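Local coordinates for protein SGNH-hydrolase family esterase (Altererythrobacter indicus, PDB 7C2A) that hydrolyses ester bonds as an esterase of the SGNH-hydrolase family, possibly with lysophospholipids among its substrates, at residues Ser5-Phe11 and Asn41-Ala47; Gly12-Ala17 and Asn46-Asp52; Ala93-Ser98 and Ile133-Leu137; Ile111-Arg117 and Ala143-Phe149. All coordinates share one frame; numbering follows the deposited sequence. Where two conformers were deposited one is given.

Contact 1: residues Ser5-Phe11 and Asn41-Ala47. With ACT (acetate ion), chain G.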
loop_
_atom_site.group_PDB
_atom_site.type_symbol
_atom_site.label_atom_id
_atom_site.label_comp_id
_atom_site.label_asym_id
_atom_site.label_seq_id
_atom_site.Cartn_x
_atom_site.Cartn_y
_atom_site.Cartn_z
ATOM N N SER A 5 11.191 -20.929 11.802
ATOM C CA SER A 5 10.077 -20.333 11.086
ATOM C C SER A 5 10.454 -19.956 9.655
ATOM O O SER A 5 11.619 -19.691 9.338
ATOM C CB SER A 5 9.614 -19.090 11.840
ATOM O OG SER A 5 9.159 -19.440 13.135
ATOM N N ARG A 6 9.436 -19.913 8.800
ATOM C CA ARG A 6 9.572 -19.455 7.423
ATOM C C ARG A 6 9.586 -17.933 7.372
ATOM O O ARG A 6 8.697 -17.273 7.917
ATOM C CB ARG A 6 8.398 -19.950 6.579
ATOM C CG ARG A 6 8.015 -21.405 6.806
ATOM C CD ARG A 6 9.106 -22.371 6.326
ATOM N NE ARG A 6 9.594 -22.053 4.984
ATOM C CZ ARG A 6 8.956 -22.387 3.864
ATOM N NH1 ARG A 6 7.801 -23.040 3.903
ATOM N NH2 ARG A 6 9.472 -22.044 2.688
ATOM N N VAL A 7 10.552 -17.369 6.665
ATOM C CA VAL A 7 10.743 -15.928 6.651
ATOM C C VAL A 7 10.025 -15.314 5.456
ATOM O O VAL A 7 10.269 -15.695 4.306
ATOM C CB VAL A 7 12.235 -15.585 6.657
ATOM C CG1 VAL A 7 12.435 -14.091 6.576
ATOM C CG2 VAL A 7 12.896 -16.167 7.912
ATOM N N ILE A 8 9.147 -14.351 5.726
ATOM C CA ILE A 8 8.400 -13.644 4.692
ATOM C C ILE A 8 8.672 -12.158 4.852
ATOM O O ILE A 8 8.584 -11.629 5.961
ATOM C CB ILE A 8 6.886 -13.916 4.791
ATOM C CG1 ILE A 8 6.598 -15.418 4.682
ATOM C CG2 ILE A 8 6.128 -13.112 3.733
ATOM C CD1 ILE A 8 5.148 -15.796 4.932
ATOM N N LEU A 9 9.021 -11.489 3.755
ATOM C CA LEU A 9 9.187 -10.040 3.765
ATOM C C LEU A 9 7.877 -9.370 3.364
ATOM O O LEU A 9 7.364 -9.627 2.274
ATOM C CB LEU A 9 10.280 -9.654 2.771
ATOM C CG LEU A 9 10.517 -8.150 2.642
ATOM C CD1 LEU A 9 11.052 -7.575 3.949
ATOM C CD2 LEU A 9 11.472 -7.825 1.496
ATOM N N ALA A 10 7.342 -8.518 4.231
ATOM C CA ALA A 10 6.162 -7.711 3.919
ATOM C C ALA A 10 6.650 -6.305 3.585
ATOM O O ALA A 10 6.942 -5.507 4.475
ATOM C CB ALA A 10 5.180 -7.725 5.089
ATOM N N PHE A 11 6.764 -6.009 2.288
ATOM C CA PHE A 11 7.391 -4.782 1.801
ATOM C C PHE A 11 6.286 -3.869 1.287
ATOM O O PHE A 11 5.728 -4.122 0.219
ATOM C CB PHE A 11 8.383 -5.134 0.692
ATOM C CG PHE A 11 9.291 -4.003 0.295
ATOM C CD1 PHE A 11 10.336 -3.610 1.114
ATOM C CD2 PHE A 11 9.106 -3.326 -0.911
ATOM C CE1 PHE A 11 11.190 -2.564 0.749
ATOM C CE2 PHE A 11 9.953 -2.287 -1.289
ATOM C CZ PHE A 11 10.989 -1.902 -0.461
ATOM N N ASN A 41 4.489 -21.926 10.281
ATOM C CA ASN A 41 5.070 -21.032 11.276
ATOM C C ASN A 41 5.940 -20.045 10.515
ATOM O O ASN A 41 7.010 -20.412 10.013
ATOM C CB ASN A 41 5.910 -21.799 12.294
ATOM C CG ASN A 41 5.064 -22.473 13.349
ATOM O OD1 ASN A 41 4.143 -21.873 13.901
ATOM N ND2 ASN A 41 5.369 -23.733 13.628
ATOM N N ALA A 42 5.474 -18.806 10.411
ATOM C CA ALA A 42 6.173 -17.757 9.690
ATOM C C ALA A 42 6.709 -16.715 10.659
ATOM O O ALA A 42 6.172 -16.509 11.753
ATOM C CB ALA A 42 5.239 -17.079 8.687
ATOM N N ARG A 43 7.795 -16.077 10.253
ATOM C CA ARG A 43 8.265 -14.840 10.851
ATOM C C ARG A 43 8.140 -13.818 9.739
ATOM O O ARG A 43 8.852 -13.905 8.734
ATOM C CB ARG A 43 9.719 -14.955 11.296
ATOM C CG ARG A 43 10.263 -13.649 11.836
ATOM C CD ARG A 43 11.617 -13.799 12.520
ATOM N NE ARG A 43 12.745 -14.021 11.612
ATOM C CZ ARG A 43 13.338 -13.071 10.890
ATOM N NH1 ARG A 43 12.893 -11.821 10.926
ATOM N NH2 ARG A 43 14.382 -13.373 10.128
ATOM N N ILE A 44 7.203 -12.894 9.879
ATOM C CA ILE A 44 6.966 -11.911 8.837
ATOM C C ILE A 44 7.683 -10.630 9.213
ATOM O O ILE A 44 7.372 -10.002 10.234
ATOM C CB ILE A 44 5.472 -11.689 8.578
ATOM C CG1 ILE A 44 4.817 -13.036 8.253
ATOM C CG2 ILE A 44 5.303 -10.705 7.425
ATOM C CD1 ILE A 44 3.404 -12.944 7.719
ATOM N N ILE A 45 8.650 -10.254 8.379
ATOM C CA ILE A 45 9.380 -9.002 8.522
ATOM C C ILE A 45 8.448 -7.882 8.100
ATOM O O ILE A 45 8.033 -7.812 6.936
ATOM C CB ILE A 45 10.616 -8.991 7.612
ATOM C CG1 ILE A 45 11.509 -10.205 7.823
ATOM C CG2 ILE A 45 11.396 -7.697 7.775
ATOM C CD1 ILE A 45 12.294 -10.530 6.574
ATOM N N ASN A 46 8.128 -6.989 9.023
ATOM C CA ASN A 46 7.280 -5.854 8.681
ATOM C C ASN A 46 8.174 -4.745 8.151
ATOM O O ASN A 46 8.760 -3.972 8.916
ATOM C CB ASN A 46 6.435 -5.399 9.864
ATOM C CG ASN A 46 5.356 -4.436 9.438
ATOM O OD1 ASN A 46 5.522 -3.723 8.440
ATOM N ND2 ASN A 46 4.251 -4.405 10.162
ATOM N N ALA A 47 8.286 -4.685 6.826
ATOM C CA ALA A 47 8.979 -3.607 6.138
ATOM C C ALA A 47 7.992 -2.623 5.531
ATOM O O ALA A 47 8.235 -2.070 4.455
ATOM C CB ALA A 47 9.957 -4.151 5.097
HETATM C C ACT G . 5.655 -24.989 5.417
HETATM O O ACT G . 5.657 -25.191 4.170
HETATM O OXT ACT G . 6.211 -24.062 6.066
HETATM C CH3 ACT G . 4.852 -26.009 6.284
HETATM O O HOH W 1 6.413 -18.352 13.365
#
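Arg6-Phe11 and Ala42-Ala47 run side by side as neighbouring parallel strands, and Ile45 shows best how they fit. Its CB lies 3.7 Å from Ile8 O. From there the two branches part: CG2 goes to Leu9, meeting its CD1 at 3.8 Å, while CG1, anti to the carbonyl carbon of Ile45 (chi1 -54°), carries CD1 the other way to Val7 CG1, 3.6 Å off. One isoleucine thus spans two partner residues on the same face. Leu9 CD1 also touches Ala47 CB. Beneath, Ile45 N donates to Ile8 O at 2.8 Å, and Ile45 O takes Ala10 N in turn. At the N-terminal end of the pair, a water hydrogen-bonded to Ser5 OG lies doubtfully close to Ala42 O. Arg43 lies alongside Val7, whose CG1 covers one face of the guanidinium; Arg43 NH2 makes a salt bridge to Asp70. Arg6 NH1 donates to an acetate oxygen, OXT, at 2.9 Å, and its NE pairs with Glu73. Strand 42-48 is outermost in the sheet, with 74-78 beyond 6-12; Ile8 and Ile44 pack on helix 27-35, Leu9 and Phe11 on helix 54-66.

Contact 2: residues Gly12-Ala17 and Asn46-Asp52; sequences GDSLFA and NAGVSGD
Where the two strands give out, Val49 N still donates to Gly12 O at 3.0 Å, from 37° above the carbonyl plane, while Gly12 N reaches Ala47 O only weakly. Asn46 uses both ends of its amide: ND2 crosses to the helix and donates to Phe16 O at 2.9 Å, while OD1 accepts from Gly48 N of its own strand, closing an Asx turn; with CG anti to the backbone N (chi1 -168°), the amide swings over to do both. Packing is close around the glycines: a CB on Gly48 would collide with Ala17 N, and one on Gly12 with Phe16 CD2. Ser50 OG sits 3.7 Å from Ala17 CB and, in one of the two Ser14 conformers, close to Ser14 CB. Asp13 caps the short helix, its OD1 accepting from Leu15 N, and its OD2 shares a bridging water with Asp52 O. Asp52 itself turns its carboxylate to Arg60. A second water accepts from Ser14 N and Gly51 N, 2.9 Å from each. Gly12-Leu15 spells the GDSL motif, in which Ser14 is probably the nucleophile, and the water held between the Ser14 and Gly51 amides is consistent with the oxyanion hole of SGNH hydrolases.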
loop_
_atom_site.group_PDB
_atom_site.type_symbol
_atom_site.label_atom_id
_atom_site.label_comp_id
_atom_site.label_asym_id
_atom_site.label_seq_id
_atom_site.Cartn_x
_atom_site.Cartn_y
_atom_site.Cartn_z
ATOM N N GLY A 12 5.953 -2.829 2.037
ATOM C CA GLY A 12 4.825 -2.003 1.680
ATOM C C GLY A 12 4.796 -0.666 2.366
ATOM O O GLY A 12 5.824 -0.138 2.785
ATOM N N ASP A 13 3.590 -0.116 2.459
ATOM C CA ASP A 13 3.381 1.242 2.949
ATOM C C ASP A 13 2.566 1.227 4.238
ATOM O O ASP A 13 2.727 0.313 5.053
ATOM C CB ASP A 13 2.787 2.150 1.856
ATOM C CG ASP A 13 1.513 1.601 1.257
ATOM O OD1 ASP A 13 0.773 0.892 1.979
ATOM O OD2 ASP A 13 1.218 1.890 0.076
ATOM N N SER A 14 1.696 2.216 4.437
ATOM C CA SER A 14 0.925 2.282 5.677
ATOM C C SER A 14 -0.007 1.091 5.861
ATOM O O SER A 14 -0.402 0.805 6.999
ATOM C CB SER A 14 0.123 3.581 5.751
ATOM O OG SER A 14 -0.726 3.711 4.625
ATOM N N LEU A 15 -0.376 0.399 4.783
ATOM C CA LEU A 15 -1.230 -0.776 4.918
ATOM C C LEU A 15 -0.489 -1.966 5.505
ATOM O O LEU A 15 -1.131 -2.887 6.027
ATOM C CB LEU A 15 -1.840 -1.147 3.566
ATOM C CG LEU A 15 -2.682 -0.077 2.872
ATOM C CD1 LEU A 15 -3.204 -0.600 1.546
ATOM C CD2 LEU A 15 -3.850 0.353 3.754
ATOM N N PHE A 16 0.836 -1.999 5.392
ATOM C CA PHE A 16 1.634 -2.986 6.102
ATOM C C PHE A 16 2.178 -2.456 7.421
ATOM O O PHE A 16 2.270 -3.216 8.387
ATOM C CB PHE A 16 2.795 -3.477 5.225
ATOM C CG PHE A 16 2.406 -4.498 4.183
ATOM C CD1 PHE A 16 1.092 -4.903 4.014
ATOM C CD2 PHE A 16 3.378 -5.050 3.370
ATOM C CE1 PHE A 16 0.767 -5.852 3.048
ATOM C CE2 PHE A 16 3.062 -5.987 2.408
ATOM C CZ PHE A 16 1.756 -6.400 2.254
ATOM N N ALA A 17 2.524 -1.165 7.492
ATOM C CA ALA A 17 3.065 -0.606 8.731
ATOM C C ALA A 17 2.055 -0.638 9.870
ATOM O O ALA A 17 2.452 -0.650 11.040
ATOM C CB ALA A 17 3.535 0.831 8.507
ATOM N N ASN A 46 8.128 -6.989 9.023
ATOM C CA ASN A 46 7.280 -5.854 8.681
ATOM C C ASN A 46 8.174 -4.745 8.151
ATOM O O ASN A 46 8.760 -3.972 8.916
ATOM C CB ASN A 46 6.435 -5.399 9.864
ATOM C CG ASN A 46 5.356 -4.436 9.438
ATOM O OD1 ASN A 46 5.522 -3.723 8.440
ATOM N ND2 ASN A 46 4.251 -4.405 10.162
ATOM N N ALA A 47 8.286 -4.685 6.826
ATOM C CA ALA A 47 8.979 -3.607 6.138
ATOM C C ALA A 47 7.992 -2.623 5.531
ATOM O O ALA A 47 8.235 -2.070 4.455
ATOM C CB ALA A 47 9.957 -4.151 5.097
ATOM N N GLY A 48 6.868 -2.406 6.204
ATOM C CA GLY A 48 5.966 -1.350 5.809
ATOM C C GLY A 48 6.469 -0.014 6.325
ATOM O O GLY A 48 6.924 0.109 7.465
ATOM N N VAL A 49 6.425 0.990 5.455
ATOM C CA VAL A 49 6.801 2.350 5.820
ATOM C C VAL A 49 5.665 3.260 5.392
ATOM O O VAL A 49 5.342 3.340 4.200
ATOM C CB VAL A 49 8.115 2.790 5.162
ATOM C CG1 VAL A 49 8.391 4.250 5.475
ATOM C CG2 VAL A 49 9.249 1.924 5.661
ATOM N N SER A 50 5.046 3.926 6.362
ATOM C CA SER A 50 3.902 4.823 6.068
ATOM C C SER A 50 4.325 5.906 5.071
ATOM O O SER A 50 5.413 6.463 5.234
ATOM C CB SER A 50 3.342 5.407 7.335
ATOM O OG SER A 50 2.738 4.382 8.108
ATOM N N GLY A 51 3.492 6.142 4.056
ATOM C CA GLY A 51 3.752 7.190 3.048
ATOM C C GLY A 51 4.726 6.786 1.953
ATOM O O GLY A 51 4.958 7.605 1.065
ATOM N N ASP A 52 5.254 5.564 1.982
ATOM C CA ASP A 52 6.228 5.156 0.938
ATOM C C ASP A 52 5.572 5.121 -0.445
ATOM O O ASP A 52 4.539 4.471 -0.618
ATOM C CB ASP A 52 6.788 3.755 1.191
ATOM C CG ASP A 52 8.274 3.737 1.501
ATOM O OD1 ASP A 52 8.763 4.716 2.083
ATOM O OD2 ASP A 52 8.910 2.737 1.174
HETATM O O HOH W 2 2.449 3.258 -1.909
HETATM O O HOH W 3 1.171 4.729 3.018
#

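Contact 3: residues Ala93-Ser98 and Ile133-Leu137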
loop_
_atom_site.group_PDB
_atom_site.type_symbol
_atom_site.label_atom_id
_atom_site.label_comp_id
_atom_site.label_asym_id
_atom_site.label_seq_id
_atom_site.Cartn_x
_atom_site.Cartn_y
_atom_site.Cartn_z
ATOM N N ALA A 93 5.097 4.761 -11.780
ATOM C CA ALA A 93 4.875 3.788 -10.710
ATOM C C ALA A 93 5.188 2.376 -11.194
ATOM O O ALA A 93 5.826 1.583 -10.485
ATOM C CB ALA A 93 3.430 3.883 -10.207
ATOM N N ARG A 94 4.755 2.054 -12.417
ATOM C CA ARG A 94 5.057 0.753 -13.003
ATOM C C ARG A 94 6.556 0.543 -13.151
ATOM O O ARG A 94 7.068 -0.546 -12.867
ATOM C CB ARG A 94 4.372 0.639 -14.363
ATOM C CG ARG A 94 4.518 -0.723 -15.021
ATOM C CD ARG A 94 3.834 -0.755 -16.390
ATOM N NE ARG A 94 4.372 0.290 -17.249
ATOM C CZ ARG A 94 3.644 1.194 -17.901
ATOM N NH1 ARG A 94 4.251 2.124 -18.627
ATOM N NH2 ARG A 94 2.321 1.167 -17.841
ATOM N N GLN A 95 7.272 1.571 -13.618
ATOM C CA GLN A 95 8.720 1.471 -13.771
ATOM C C GLN A 95 9.404 1.268 -12.428
ATOM O O GLN A 95 10.322 0.452 -12.308
ATOM C CB GLN A 95 9.244 2.746 -14.422
ATOM C CG GLN A 95 8.748 2.998 -15.833
ATOM C CD GLN A 95 8.764 4.478 -16.204
ATOM O OE1 GLN A 95 9.496 5.276 -15.610
ATOM N NE2 GLN A 95 7.949 4.849 -17.187
ATOM N N ASN A 96 8.974 2.010 -11.407
ATOM C CA ASN A 96 9.584 1.864 -10.091
ATOM C C ASN A 96 9.316 0.482 -9.514
ATOM O O ASN A 96 10.230 -0.171 -8.986
ATOM C CB ASN A 96 9.054 2.947 -9.151
ATOM C CG ASN A 96 9.481 4.339 -9.547
ATOM O OD1 ASN A 96 10.478 4.522 -10.256
ATOM N ND2 ASN A 96 8.746 5.332 -9.077
ATOM N N LEU A 97 8.072 0.011 -9.623
ATOM C CA LEU A 97 7.757 -1.335 -9.161
ATOM C C LEU A 97 8.547 -2.379 -9.933
ATOM O O LEU A 97 8.981 -3.385 -9.357
ATOM C CB LEU A 97 6.258 -1.598 -9.289
ATOM C CG LEU A 97 5.407 -1.035 -8.154
ATOM C CD1 LEU A 97 3.954 -0.884 -8.566
ATOM C CD2 LEU A 97 5.517 -1.899 -6.909
ATOM N N SER A 98 8.765 -2.150 -11.236
ATOM C CA SER A 98 9.577 -3.077 -12.021
ATOM C C SER A 98 10.976 -3.209 -11.433
ATOM O O SER A 98 11.528 -4.309 -11.372
ATOM C CB SER A 98 9.665 -2.601 -13.473
ATOM O OG SER A 98 8.426 -2.684 -14.138
ATOM N N ILE A 133 -1.418 -1.612 -14.130
ATOM C CA ILE A 133 0.013 -1.869 -13.952
ATOM C C ILE A 133 0.250 -3.166 -13.194
ATOM O O ILE A 133 1.253 -3.845 -13.429
ATOM C CB ILE A 133 0.782 -0.680 -13.338
ATOM C CG1 ILE A 133 0.512 -0.527 -11.838
ATOM C CG2 ILE A 133 0.503 0.602 -14.104
ATOM C CD1 ILE A 133 1.305 0.594 -11.174
ATOM N N TYR A 134 -0.671 -3.549 -12.300
ATOM C CA TYR A 134 -0.424 -4.718 -11.456
ATOM C C TYR A 134 -0.510 -6.030 -12.228
ATOM O O TYR A 134 0.415 -6.855 -12.113
ATOM C CB TYR A 134 -1.305 -4.666 -10.198
ATOM C CG TYR A 134 -0.941 -3.470 -9.342
ATOM C CD1 TYR A 134 0.104 -3.537 -8.426
ATOM C CD2 TYR A 134 -1.599 -2.254 -9.487
ATOM C CE1 TYR A 134 0.484 -2.434 -7.682
ATOM C CE2 TYR A 134 -1.233 -1.149 -8.743
ATOM C CZ TYR A 134 -0.189 -1.245 -7.846
ATOM O OH TYR A 134 0.148 -0.124 -7.131
ATOM N N PRO A 135 -1.555 -6.295 -13.021
ATOM C CA PRO A 135 -1.525 -7.515 -13.844
ATOM C C PRO A 135 -0.366 -7.534 -14.817
ATOM O O PRO A 135 0.198 -8.605 -15.083
ATOM C CB PRO A 135 -2.883 -7.511 -14.561
ATOM C CG PRO A 135 -3.743 -6.609 -13.776
ATOM C CD PRO A 135 -2.852 -5.599 -13.130
ATOM N N TYR A 136 0.025 -6.376 -15.341
ATOM C CA TYR A 136 1.173 -6.325 -16.233
ATOM C C TYR A 136 2.436 -6.778 -15.509
ATOM O O TYR A 136 3.210 -7.596 -16.025
ATOM C CB TYR A 136 1.345 -4.907 -16.775
ATOM C CG TYR A 136 2.625 -4.730 -17.547
ATOM C CD1 TYR A 136 2.686 -5.038 -18.901
ATOM C CD2 TYR A 136 3.769 -4.256 -16.928
ATOM C CE1 TYR A 136 3.855 -4.885 -19.613
ATOM C CE2 TYR A 136 4.948 -4.099 -17.637
ATOM C CZ TYR A 136 4.975 -4.416 -18.976
ATOM O OH TYR A 136 6.145 -4.259 -19.684
ATOM N N LEU A 137 2.672 -6.239 -14.311
ATOM C CA LEU A 137 3.877 -6.577 -13.560
ATOM C C LEU A 137 3.886 -8.040 -13.145
ATOM O O LEU A 137 4.938 -8.692 -13.181
ATOM C CB LEU A 137 3.973 -5.698 -12.319
ATOM C CG LEU A 137 4.284 -4.224 -12.567
ATOM C CD1 LEU A 137 3.882 -3.389 -11.351
ATOM C CD2 LEU A 137 5.761 -4.033 -12.899
#
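Ile133 turns CG1 between its backbone N and carbonyl carbon (chi1 75°), which points CD1 at Ala93 CB and Leu97 CD1, both 4.0 Å away, and sets CG2 against Arg94 CB. Arg94 runs out straight and then bends at chi3 (57°), laying CD 3.5 Å from Tyr136 CD2. The helices, crossing at -33°, form part of one helical layer of the α/β/α sandwich of SGNH hydrolases. Between them no hydrogen bond forms; the join is largely apolar. Leu97 crosses Leu137 at about a right angle, CB to CD1 at 3.6 Å, and Leu97 CD1 reaches Tyr134 CE1. Tyr134 in turn gives its hydroxyl to Leu79 O. The Arg94 guanidinium is at most weakly drawn to the Tyr136 ring, so its methylenes do the work. An alanine in place of Arg94 removes these methylenes and would probably leave the Tyr136 ring freer to turn. Leu137 CD2 presses tightly on Ser98 OG, 3.2 Å away, a hydroxyl that donates to Arg94 O, which Ser98 N approaches from the opposite face.

Contact 4: residues Ile111-Arg117 and Ala143-Phe149; sequences ILLMGMR and AKLVPFF
Backbone bonds set Leu112 beside Lys144 and Leu113 beside Leu145 in parallel strands: Leu113 N donates to Lys144 O at 2.8 Å, almost straight at 177°, and Val146 N returns to Leu113 O. The pairing outlasts the strands, since Gly115 N meets Val146 O at 2.7 Å and Gly115 O accepts Phe149 N. Gly115 is held close; a CB there would strike Pro147 O. Apolar contacts come next. Ile111 CG2 meets Ala143 CB at 3.6 Å, Leu112 CD1 lies 3.7 Å from Lys144 CB, and Met114 SD rests 3.7 Å from Val146 CG2. Aromatic contacts close the end. Met114, bent at chi2 (-51°), brings CE to Phe149 CE1 at 3.7 Å and makes an oblique Met-aromatic contact through SD. Arg117 CG sits over the Phe148 face in a CH-pi contact, 3.9 Å from the ring centroid, with guanidinium and ring planes 28° apart. A serine in place of Phe148 removes the ring under Arg117 CG and would probably leave that part of the arginine chain less firmly placed. Strand 144-146 is outermost, and 111-114 bonds on to 74-78. Leu113 and Leu145 pack on helix 133-140, whereas Phe149 meets Phe16 of helix 14-17 and, edge-to-face, Tyr27.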
loop_
_atom_site.group_PDB
_atom_site.type_symbol
_atom_site.label_atom_id
_atom_site.label_comp_id
_atom_site.label_asym_id
_atom_site.label_seq_id
_atom_site.Cartn_x
_atom_site.Cartn_y
_atom_site.Cartn_z
ATOM N N ILE A 111 7.730 -13.853 -5.365
ATOM C CA ILE A 111 7.010 -12.593 -5.224
ATOM C C ILE A 111 5.509 -12.847 -5.187
ATOM O O ILE A 111 4.967 -13.555 -6.047
ATOM C CB ILE A 111 7.314 -11.652 -6.401
ATOM C CG1 ILE A 111 8.808 -11.350 -6.498
ATOM C CG2 ILE A 111 6.501 -10.361 -6.288
ATOM C CD1 ILE A 111 9.211 -10.829 -7.855
ATOM N N LEU A 112 4.835 -12.214 -4.232
ATOM C CA LEU A 112 3.391 -12.023 -4.262
ATOM C C LEU A 112 3.128 -10.523 -4.336
ATOM O O LEU A 112 3.559 -9.767 -3.458
ATOM C CB LEU A 112 2.736 -12.621 -3.018
ATOM C CG LEU A 112 1.231 -12.397 -2.879
ATOM C CD1 LEU A 112 0.481 -13.043 -4.028
ATOM C CD2 LEU A 112 0.744 -12.936 -1.543
ATOM N N LEU A 113 2.427 -10.091 -5.373
ATOM C CA LEU A 113 2.114 -8.687 -5.590
ATOM C C LEU A 113 0.700 -8.390 -5.109
ATOM O O LEU A 113 -0.244 -9.074 -5.502
ATOM C CB LEU A 113 2.226 -8.381 -7.081
ATOM C CG LEU A 113 2.246 -6.924 -7.532
ATOM C CD1 LEU A 113 3.429 -6.162 -6.952
ATOM C CD2 LEU A 113 2.266 -6.844 -9.051
ATOM N N MET A 114 0.566 -7.359 -4.277
ATOM C CA MET A 114 -0.766 -6.931 -3.772
ATOM C C MET A 114 -1.294 -5.846 -4.716
ATOM O O MET A 114 -0.725 -4.743 -4.742
ATOM C CB MET A 114 -0.653 -6.386 -2.347
ATOM C CG MET A 114 -0.270 -7.454 -1.330
ATOM S SD MET A 114 -1.347 -8.909 -1.442
ATOM C CE MET A 114 -1.196 -9.572 0.216
ATOM N N GLY A 115 -2.335 -6.169 -5.486
ATOM C CA GLY A 115 -2.906 -5.222 -6.462
ATOM C C GLY A 115 -3.575 -4.034 -5.796
ATOM O O GLY A 115 -4.354 -4.232 -4.859
ATOM N N MET A 116 -3.268 -2.832 -6.280
ATOM C CA MET A 116 -3.899 -1.594 -5.756
ATOM C C MET A 116 -4.893 -1.096 -6.810
ATOM O O MET A 116 -4.678 -1.361 -7.997
ATOM C CB MET A 116 -2.858 -0.509 -5.464
ATOM C CG MET A 116 -1.766 -0.956 -4.495
ATOM S SD MET A 116 -2.372 -1.628 -2.918
ATOM C CE MET A 116 -3.208 -0.197 -2.239
ATOM N N ARG A 117 -5.942 -0.404 -6.374
ATOM C CA ARG A 117 -6.980 0.097 -7.311
ATOM C C ARG A 117 -7.169 1.597 -7.094
ATOM O O ARG A 117 -7.163 2.048 -5.943
ATOM C CB ARG A 117 -8.295 -0.660 -7.105
ATOM C CG ARG A 117 -8.221 -2.123 -7.511
ATOM C CD ARG A 117 -8.161 -2.271 -9.019
ATOM N NE ARG A 117 -8.035 -3.660 -9.427
ATOM C CZ ARG A 117 -9.013 -4.557 -9.379
ATOM N NH1 ARG A 117 -10.214 -4.214 -8.942
ATOM N NH2 ARG A 117 -8.781 -5.793 -9.774
ATOM N N ALA A 143 5.132 -13.244 -11.022
ATOM C CA ALA A 143 4.721 -13.060 -9.643
ATOM C C ALA A 143 3.268 -13.470 -9.493
ATOM O O ALA A 143 2.457 -13.279 -10.404
ATOM C CB ALA A 143 4.871 -11.597 -9.234
ATOM N N LYS A 144 2.939 -14.031 -8.344
ATOM C CA LYS A 144 1.534 -14.228 -8.032
ATOM C C LYS A 144 0.908 -12.883 -7.696
ATOM O O LYS A 144 1.588 -11.959 -7.248
ATOM C CB LYS A 144 1.390 -15.222 -6.886
ATOM C CG LYS A 144 1.751 -16.644 -7.323
ATOM C CD LYS A 144 1.742 -17.630 -6.177
ATOM C CE LYS A 144 1.804 -19.066 -6.685
ATOM N NZ LYS A 144 3.204 -19.531 -6.904
ATOM N N LEU A 145 -0.391 -12.763 -7.952
ATOM C CA LEU A 145 -1.088 -11.495 -7.810
ATOM C C LEU A 145 -2.351 -11.693 -6.989
ATOM O O LEU A 145 -3.150 -12.592 -7.279
ATOM C CB LEU A 145 -1.469 -10.930 -9.182
ATOM C CG LEU A 145 -2.345 -9.677 -9.167
ATOM C CD1 LEU A 145 -1.574 -8.473 -8.655
ATOM C CD2 LEU A 145 -2.894 -9.405 -10.554
ATOM N N VAL A 146 -2.536 -10.857 -5.972
ATOM C CA VAL A 146 -3.848 -10.617 -5.381
ATOM C C VAL A 146 -4.449 -9.433 -6.135
ATOM O O VAL A 146 -3.931 -8.315 -6.006
ATOM C CB VAL A 146 -3.747 -10.316 -3.882
ATOM C CG1 VAL A 146 -5.081 -9.822 -3.351
ATOM C CG2 VAL A 146 -3.294 -11.559 -3.111
ATOM N N PRO A 147 -5.475 -9.635 -6.962
ATOM C CA PRO A 147 -5.872 -8.553 -7.873
ATOM C C PRO A 147 -6.287 -7.280 -7.161
ATOM O O PRO A 147 -5.973 -6.181 -7.633
ATOM C CB PRO A 147 -7.023 -9.175 -8.677
ATOM C CG PRO A 147 -6.745 -10.645 -8.634
ATOM C CD PRO A 147 -6.160 -10.903 -7.270
ATOM N N PHE A 148 -6.975 -7.389 -6.026
ATOM C CA PHE A 148 -7.515 -6.215 -5.332
ATOM C C PHE A 148 -7.301 -6.449 -3.836
ATOM O O PHE A 148 -8.149 -7.030 -3.154
ATOM C CB PHE A 148 -8.983 -6.025 -5.706
ATOM C CG PHE A 148 -9.639 -4.782 -5.134
ATOM C CD1 PHE A 148 -8.935 -3.810 -4.468
ATOM C CD2 PHE A 148 -11.004 -4.611 -5.277
ATOM C CE1 PHE A 148 -9.583 -2.683 -3.952
ATOM C CE2 PHE A 148 -11.647 -3.493 -4.767
ATOM C CZ PHE A 148 -10.942 -2.534 -4.105
ATOM N N PHE A 149 -6.164 -5.979 -3.328
ATOM C CA PHE A 149 -5.798 -6.257 -1.944
ATOM C C PHE A 149 -6.868 -5.781 -0.966
ATOM O O PHE A 149 -7.176 -6.477 0.008
ATOM C CB PHE A 149 -4.450 -5.606 -1.654
ATOM C CG PHE A 149 -4.001 -5.746 -0.233
ATOM C CD1 PHE A 149 -3.960 -6.990 0.373
ATOM C CD2 PHE A 149 -3.616 -4.640 0.500
ATOM C CE1 PHE A 149 -3.545 -7.125 1.687
ATOM C CE2 PHE A 149 -3.197 -4.781 1.818
ATOM C CZ PHE A 149 -3.172 -6.029 2.402
#

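In the fold
Contacts 1 and 4 lie toward the two sides of one five-stranded parallel sheet, ordered 42-48, 6-12, 74-78, 111-114, 144-146, with centres about 17 Å apart and strand 74-78 between them. Contact 2 continues contact 1 where its strands end, sharing Asn46 and Ala47, and touches contact 4 where Leu15 meets Met116 and Phe16 meets Phe149. Contact 3 packs helices 90-106 and 133-140, which lead into strands 111-114 and 144-146; its centre is about 11 Å from that of contact 4, and Leu137 rests on Leu113. Along the chain, contacts 1 and 2 interlock first, then 3 and 4. Contact 2 places the GDSL motif, probably part of the active site, at the sheet's C-terminal end.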